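Local coordinates for thioredoxin-like protein (Bacteroides caccae ATCC 43185, PDB 4YOD) that is of unknown function but probably acts as a thiol-disulfide oxidoreductase of the thioredoxin type, at residues Asp101-Leu104 and Asn108-Met111; Arg112-Tyr117 and Leu270-Thr275. All blocks are in the same frame, centred on the assembly; numbering follows the deposited sequence.

Overall arrangement
Contacts 1 and 2 follow each other along the chain but work on different scales: contact 1 closes the turn that leads into helix 114-125, and contact 2 starts from the first residues of that helix. Contact 1, between 101-104 and 108-111, lies where the end of helix 90-105 meets the loop after it; it is partly buried, and a serine hydroxyl and a selenium-ring contact carry it. Contact 2, between 112-117 and 270-275, is a surface contact that joins this helical part to the outermost strand 269-272 of the thioredoxin-like sheet, through a salt bridge and two waters. Their centres are about 11 Å apart, and Leu104 of contact 1 meets Asn113 and Phe116 of contact 2.

Contact 1: residues Asp101-Leu104 and Asn108-Met111; sequences DKYL and NSPM
Ser109 and Tyr103 meet through a single short bond: the hydroxyl OG of Ser109 donates to the backbone O of Tyr103 at 2.7 Å. The donor sits to one side of the carbonyl, with a C=O...OG angle of 119°, and is tilted somewhat out of its plane. The same OG accepts from the N of Met111 at 3.2 Å, which makes an ST turn of the loop. The hydroxyl can serve both because OG is swung anti to the backbone N of Ser109 (chi1 173°), placing it between the helix and its own chain two residues on. Beside this polar link, Met111, present as selenomethionine, brings SE to within 3.9 Å of CD1 of Tyr103. This is a Met-aromatic contact of oblique approach, the selenium 56° off the ring normal. CD2 of Leu104 comes within 3.8 Å of the backbone O of Met111, an apolar contact with a carbonyl.

Further out, Glu57 of helix 53-66 accepts from OH of Tyr103 and forms a salt bridge with Lys102, fixing the polar end of the ring. Cys64 of that helix touches both Leu104 and Met111. With an alanine in place of Ser109 the hydroxyl is gone, and the Tyr103 carbonyl and the Met111 N-H would probably both lose this partner, leaving the loop less firmly tied to the helix end. One buried hydroxyl thus serves a late helical carbonyl and the returning loop together, acting as donor to the first and acceptor to the second.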
ATOM      1  N   ASP A 101      -4.326  -7.576  -8.531  1.00 26.64           N
ATOM      2  CA  ASP A 101      -2.872  -7.421  -8.353  1.00 26.67           C
ATOM      3  C   ASP A 101      -2.408  -6.175  -9.153  1.00 32.12           C
ATOM      4  O   ASP A 101      -1.880  -5.220  -8.567  1.00 32.96           O
ATOM      5  CB  ASP A 101      -2.150  -8.715  -8.816  1.00 28.25           C
ATOM      6  CG  ASP A 101      -0.627  -8.737  -8.790  1.00 41.18           C
ATOM      7  OD1 ASP A 101      -0.021  -7.759  -8.313  1.00 42.61           O
ATOM      8  OD2 ASP A 101      -0.045  -9.767  -9.178  1.00 49.41           O
ATOM      9  N   LYS A 102      -2.688  -6.155 -10.475  1.00 28.81           N
ATOM     10  CA  LYS A 102      -2.311  -5.065 -11.382  1.00 28.54           C
ATOM     11  C   LYS A 102      -2.682  -3.666 -10.852  1.00 31.07           C
ATOM     12  O   LYS A 102      -1.874  -2.748 -10.974  1.00 31.20           O
ATOM     13  CB  LYS A 102      -2.965  -5.275 -12.767  1.00 31.77           C
ATOM     14  CG  LYS A 102      -2.553  -4.267 -13.828  1.00 39.46           C
ATOM     15  CD  LYS A 102      -3.140  -4.632 -15.179  1.00 44.28           C
ATOM     16  CE  LYS A 102      -2.830  -3.596 -16.237  1.00 52.56           C
ATOM     17  NZ  LYS A 102      -3.376  -4.000 -17.564  1.00 53.80           N
ATOM     18  N   TYR A 103      -3.875  -3.498 -10.272  1.00 26.86           N
ATOM     19  CA  TYR A 103      -4.295  -2.165  -9.845  1.00 27.25           C
ATOM     20  C   TYR A 103      -4.132  -1.883  -8.350  1.00 31.53           C
ATOM     21  O   TYR A 103      -3.856  -0.740  -7.995  1.00 31.44           O
ATOM     22  CB  TYR A 103      -5.751  -1.920 -10.267  1.00 27.92           C
ATOM     23  CG  TYR A 103      -5.847  -1.732 -11.763  1.00 31.60           C
ATOM     24  CD1 TYR A 103      -5.490  -0.524 -12.356  1.00 34.38           C
ATOM     25  CD2 TYR A 103      -6.211  -2.790 -12.598  1.00 32.00           C
ATOM     26  CE1 TYR A 103      -5.506  -0.363 -13.741  1.00 35.42           C
ATOM     27  CE2 TYR A 103      -6.257  -2.631 -13.985  1.00 33.29           C
ATOM     28  CZ  TYR A 103      -5.880  -1.422 -14.548  1.00 40.66           C
ATOM     29  OH  TYR A 103      -5.899  -1.242 -15.904  1.00 42.59           O
ATOM     30  N   LEU A 104      -4.328  -2.881  -7.483  1.00 27.92           N
ATOM     31  CA  LEU A 104      -4.291  -2.633  -6.043  1.00 27.85           C
ATOM     32  C   LEU A 104      -2.989  -3.025  -5.378  1.00 32.30           C
ATOM     33  O   LEU A 104      -2.757  -2.559  -4.259  1.00 33.92           O
ATOM     34  CB  LEU A 104      -5.463  -3.347  -5.322  1.00 26.84           C
ATOM     35  CG  LEU A 104      -6.874  -3.083  -5.833  1.00 30.54           C
ATOM     36  CD1 LEU A 104      -7.847  -4.133  -5.286  1.00 30.61           C
ATOM     37  CD2 LEU A 104      -7.327  -1.656  -5.524  1.00 31.21           C
ATOM     38  N   ASN A 108       3.749   0.333  -9.175  1.00 44.14           N
ATOM     39  CA  ASN A 108       3.633   1.279 -10.279  1.00 44.84           C
ATOM     40  C   ASN A 108       2.182   1.747 -10.486  1.00 45.13           C
ATOM     41  O   ASN A 108       1.978   2.693 -11.230  1.00 46.01           O
ATOM     42  CB  ASN A 108       4.191   0.668 -11.571  1.00 48.53           C
ATOM     43  CG  ASN A 108       5.692   0.465 -11.534  1.00 70.18           C
ATOM     44  OD1 ASN A 108       6.440   1.239 -10.927  1.00 67.40           O
ATOM     45  ND2 ASN A 108       6.169  -0.568 -12.210  1.00 60.11           N
ATOM     46  N   SER A 109       1.184   1.113  -9.833  1.00 38.48           N
ATOM     47  CA  SER A 109      -0.208   1.524  -9.988  1.00 37.77           C
ATOM     48  C   SER A 109      -0.551   2.756  -9.122  1.00 43.86           C
ATOM     49  O   SER A 109      -0.359   2.703  -7.913  1.00 43.33           O
ATOM     50  CB  SER A 109      -1.161   0.376  -9.657  1.00 38.19           C
ATOM     51  OG  SER A 109      -2.501   0.854  -9.668  1.00 42.97           O
ATOM     52  N   PRO A 110      -1.135   3.836  -9.687  1.00 43.67           N
ATOM     53  CA  PRO A 110      -1.530   4.979  -8.841  1.00 44.97           C
ATOM     54  C   PRO A 110      -2.778   4.677  -7.992  1.00 48.06           C
ATOM     55  O   PRO A 110      -3.151   5.480  -7.139  1.00 47.52           O
ATOM     56  CB  PRO A 110      -1.818   6.103  -9.854  1.00 47.97           C
ATOM     57  CG  PRO A 110      -1.423   5.567 -11.194  1.00 52.64           C
ATOM     58  CD  PRO A 110      -1.470   4.086 -11.103  1.00 46.82           C
HETATM   59  N   MSE A 111      -3.426   3.521  -8.239  1.00 43.44           N
HETATM   60  CA  MSE A 111      -4.626   3.072  -7.523  1.00 41.51           C
HETATM   61  C   MSE A 111      -4.295   2.056  -6.418  1.00 41.15           C
HETATM   62  O   MSE A 111      -5.211   1.528  -5.777  1.00 40.01           O
HETATM   63  CB  MSE A 111      -5.596   2.424  -8.507  1.00 43.12           C
HETATM   64  CG  MSE A 111      -6.050   3.340  -9.604  1.00 51.71           C
HETATM   65 SE   MSE A 111      -7.403   2.363 -10.488  0.75 59.24          SE
HETATM   66  CE  MSE A 111      -8.915   2.888  -9.420  1.00 55.98           C
TER

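Contact 2: residues Arg112-Tyr117 and Leu270-Thr275; sequences RNEEFY and LLKDAT
The edge strand 269-272 of the thioredoxin-like sheet here faces the N-terminal end of helix 114-125, joining two parts of the chain far apart in sequence. At the centre of the contact, NZ of Lys272 donates to OE2 of Glu114 at 2.8 Å in a salt bridge that uses the syn lone pair of the carboxylate. Both chains are extended and cross at about a right angle; with CG anti to the backbone N in each (chi1 -174° in Glu114 and 177° in Lys272), they span the distance between backbones whose nearest CA atoms, of Glu114 and Lys272, are 8.9 Å apart. The ammonium has a further tie outside the pair, to the carbonyl of Lys147.

Water widens the bridge. One molecule donates to OE1 of Glu114 at 3.0 Å and to OD2 of Asp273 at 2.6 Å, and so lies between two carboxylates that would otherwise be likely to repel each other. A second water accepts from NE of Arg112 and donates to the backbone O of Asp273, while NH1 of Arg112 turns back to the O of Ser109.

On the helix side, Asn113 is the N-cap, its OD1 accepting weak bonds from N of Glu115 and N of Phe116. The amide of this cap also lies over the ring of Phe116, three residues on: ND2 of Asn113 stands 3.4 Å above the ring plane of Phe116, over its centre.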
ATOM      1  N   ARG A 112      -3.002   1.763  -6.223  1.00 35.54           N
ATOM      2  CA  ARG A 112      -2.513   0.818  -5.221  1.00 34.08           C
ATOM      3  C   ARG A 112      -3.103   1.117  -3.828  1.00 38.18           C
ATOM      4  O   ARG A 112      -3.144   2.278  -3.402  1.00 38.69           O
ATOM      5  CB  ARG A 112      -0.971   0.797  -5.176  1.00 35.09           C
ATOM      6  CG  ARG A 112      -0.304   2.087  -4.679  1.00 51.23           C
ATOM      7  CD  ARG A 112       1.182   2.152  -5.003  1.00 61.20           C
ATOM      8  NE  ARG A 112       1.761   3.439  -4.598  1.00 58.66           N
ATOM      9  CZ  ARG A 112       1.854   4.509  -5.383  1.00 76.01           C
ATOM     10  NH1 ARG A 112       1.414   4.463  -6.635  1.00 64.07           N
ATOM     11  NH2 ARG A 112       2.381   5.636  -4.922  1.00 68.03           N
ATOM     12  N   ASN A 113      -3.609   0.068  -3.155  1.00 32.10           N
ATOM     13  CA  ASN A 113      -4.213   0.175  -1.831  1.00 31.09           C
ATOM     14  C   ASN A 113      -4.199  -1.191  -1.194  1.00 30.39           C
ATOM     15  O   ASN A 113      -4.979  -2.075  -1.554  1.00 29.66           O
ATOM     16  CB  ASN A 113      -5.639   0.760  -1.890  1.00 31.50           C
ATOM     17  CG  ASN A 113      -6.252   1.073  -0.545  1.00 44.61           C
ATOM     18  OD1 ASN A 113      -5.915   0.497   0.491  1.00 37.30           O
ATOM     19  ND2 ASN A 113      -7.190   1.989  -0.538  1.00 37.04           N
ATOM     20  N   GLU A 114      -3.322  -1.359  -0.229  1.00 26.75           N
ATOM     21  CA  GLU A 114      -3.138  -2.633   0.446  1.00 26.77           C
ATOM     22  C   GLU A 114      -4.360  -3.026   1.262  1.00 29.50           C
ATOM     23  O   GLU A 114      -4.642  -4.217   1.363  1.00 29.53           O
ATOM     24  CB  GLU A 114      -1.905  -2.576   1.314  1.00 29.41           C
ATOM     25  CG  GLU A 114      -1.537  -3.893   1.939  1.00 37.34           C
ATOM     26  CD  GLU A 114      -0.317  -3.765   2.820  1.00 54.24           C
ATOM     27  OE1 GLU A 114       0.799  -3.764   2.253  1.00 38.96           O
ATOM     28  OE2 GLU A 114      -0.473  -3.646   4.062  1.00 39.28           O
ATOM     29  N   GLU A 115      -5.098  -2.053   1.806  1.00 24.97           N
ATOM     30  CA  GLU A 115      -6.324  -2.363   2.550  1.00 25.38           C
ATOM     31  C   GLU A 115      -7.435  -2.906   1.603  1.00 29.04           C
ATOM     32  O   GLU A 115      -8.317  -3.623   2.061  1.00 28.90           O
ATOM     33  CB  GLU A 115      -6.817  -1.161   3.356  1.00 27.42           C
ATOM     34  CG  GLU A 115      -6.002  -0.895   4.631  1.00 32.25           C
ATOM     35  CD  GLU A 115      -5.857  -2.037   5.623  1.00 46.88           C
ATOM     36  OE1 GLU A 115      -6.884  -2.661   5.982  1.00 38.41           O
ATOM     37  OE2 GLU A 115      -4.714  -2.284   6.073  1.00 40.68           O
ATOM     38  N   PHE A 116      -7.366  -2.616   0.289  1.00 24.62           N
ATOM     39  CA  PHE A 116      -8.336  -3.208  -0.632  1.00 23.98           C
ATOM     40  C   PHE A 116      -7.808  -4.549  -1.154  1.00 27.69           C
ATOM     41  O   PHE A 116      -8.589  -5.429  -1.488  1.00 26.63           O
ATOM     42  CB  PHE A 116      -8.648  -2.258  -1.805  1.00 25.88           C
ATOM     43  CG  PHE A 116      -9.361  -0.946  -1.543  1.00 28.23           C
ATOM     44  CD1 PHE A 116      -9.982  -0.695  -0.321  1.00 31.19           C
ATOM     45  CD2 PHE A 116      -9.470   0.015  -2.546  1.00 31.49           C
ATOM     46  CE1 PHE A 116     -10.650   0.515  -0.093  1.00 33.66           C
ATOM     47  CE2 PHE A 116     -10.143   1.224  -2.313  1.00 35.58           C
ATOM     48  CZ  PHE A 116     -10.713   1.465  -1.086  1.00 33.58           C
ATOM     49  N   TYR A 117      -6.475  -4.714  -1.238  1.00 25.20           N
ATOM     50  CA  TYR A 117      -5.896  -5.952  -1.737  1.00 24.16           C
ATOM     51  C   TYR A 117      -5.944  -7.098  -0.697  1.00 26.21           C
ATOM     52  O   TYR A 117      -6.115  -8.254  -1.095  1.00 24.63           O
ATOM     53  CB  TYR A 117      -4.461  -5.713  -2.228  1.00 25.16           C
ATOM     54  CG  TYR A 117      -3.913  -6.873  -3.023  1.00 26.00           C
ATOM     55  CD1 TYR A 117      -4.572  -7.339  -4.165  1.00 26.00           C
ATOM     56  CD2 TYR A 117      -2.736  -7.500  -2.648  1.00 26.71           C
ATOM     57  CE1 TYR A 117      -4.084  -8.427  -4.883  1.00 25.39           C
ATOM     58  CE2 TYR A 117      -2.198  -8.537  -3.407  1.00 27.21           C
ATOM     59  CZ  TYR A 117      -2.874  -8.998  -4.523  1.00 29.45           C
ATOM     60  OH  TYR A 117      -2.360 -10.088  -5.186  1.00 32.16           O
ATOM     61  N   LEU A 270       0.798   4.923  10.937  1.00 23.42           N
ATOM     62  CA  LEU A 270      -0.260   5.865  10.562  1.00 23.14           C
ATOM     63  C   LEU A 270      -0.470   5.859   9.048  1.00 28.11           C
ATOM     64  O   LEU A 270      -1.610   5.915   8.587  1.00 29.09           O
ATOM     65  CB  LEU A 270       0.066   7.298  11.033  1.00 23.09           C
ATOM     66  CG  LEU A 270       0.247   7.485  12.538  1.00 26.82           C
ATOM     67  CD1 LEU A 270       0.788   8.874  12.847  1.00 28.16           C
ATOM     68  CD2 LEU A 270      -1.057   7.175  13.299  1.00 28.25           C
ATOM     69  N   LEU A 271       0.629   5.869   8.290  1.00 23.87           N
ATOM     70  CA  LEU A 271       0.634   5.851   6.827  1.00 24.51           C
ATOM     71  C   LEU A 271       1.701   4.848   6.381  1.00 26.95           C
ATOM     72  O   LEU A 271       2.792   4.822   6.944  1.00 24.72           O
ATOM     73  CB  LEU A 271       0.902   7.259   6.233  1.00 24.70           C
ATOM     74  CG  LEU A 271      -0.130   8.354   6.555  1.00 31.86           C
ATOM     75  CD1 LEU A 271       0.392   9.714   6.170  1.00 33.45           C
ATOM     76  CD2 LEU A 271      -1.473   8.079   5.899  1.00 35.09           C
ATOM     77  N   LYS A 272       1.347   4.001   5.414  1.00 23.89           N
ATOM     78  CA  LYS A 272       2.163   2.920   4.881  1.00 23.66           C
ATOM     79  C   LYS A 272       2.364   3.128   3.402  1.00 28.79           C
ATOM     80  O   LYS A 272       1.372   3.296   2.687  1.00 29.50           O
ATOM     81  CB  LYS A 272       1.474   1.568   5.147  1.00 26.55           C
ATOM     82  CG  LYS A 272       2.217   0.367   4.561  1.00 31.13           C
ATOM     83  CD  LYS A 272       1.533  -0.937   4.876  1.00 28.53           C
ATOM     84  CE  LYS A 272       2.508  -2.075   4.714  1.00 27.96           C
ATOM     85  NZ  LYS A 272       2.006  -3.306   5.358  1.00 36.97           N
ATOM     86  N   ASP A 273       3.641   3.132   2.933  1.00 26.61           N
ATOM     87  CA  ASP A 273       3.980   3.306   1.510  1.00 28.27           C
ATOM     88  C   ASP A 273       3.281   4.562   0.953  1.00 31.02           C
ATOM     89  O   ASP A 273       2.617   4.523  -0.086  1.00 31.77           O
ATOM     90  CB  ASP A 273       3.601   2.032   0.713  1.00 31.82           C
ATOM     91  CG  ASP A 273       4.369   0.778   1.130  1.00 53.44           C
ATOM     92  OD1 ASP A 273       5.399   0.910   1.833  1.00 55.16           O
ATOM     93  OD2 ASP A 273       3.954  -0.331   0.735  1.00 65.17           O
ATOM     94  N   ALA A 274       3.394   5.670   1.695  1.00 29.00           N
ATOM     95  CA  ALA A 274       2.707   6.926   1.403  1.00 29.48           C
ATOM     96  C   ALA A 274       3.486   7.836   0.489  1.00 35.27           C
ATOM     97  O   ALA A 274       4.713   7.783   0.455  1.00 36.20           O
ATOM     98  CB  ALA A 274       2.415   7.659   2.703  1.00 30.07           C
ATOM     99  N   THR A 275       2.773   8.741  -0.201  1.00 32.26           N
ATOM    100  CA  THR A 275       3.426   9.765  -1.015  1.00 32.43           C
ATOM    101  C   THR A 275       3.928  10.872  -0.079  1.00 35.69           C
ATOM    102  O   THR A 275       3.454  10.962   1.055  1.00 33.10           O
ATOM    103  CB  THR A 275       2.464  10.318  -2.054  1.00 38.42           C
ATOM    104  OG1 THR A 275       1.368  10.961  -1.383  1.00 36.66           O
ATOM    105  CG2 THR A 275       1.974   9.250  -3.042  1.00 37.21           C
TER
HETATM  106  O   HOH W   1       1.621   2.813  -1.861  1.00 48.85           O
HETATM  107  O   HOH W   2       1.451  -1.014   1.190  1.00 44.71           O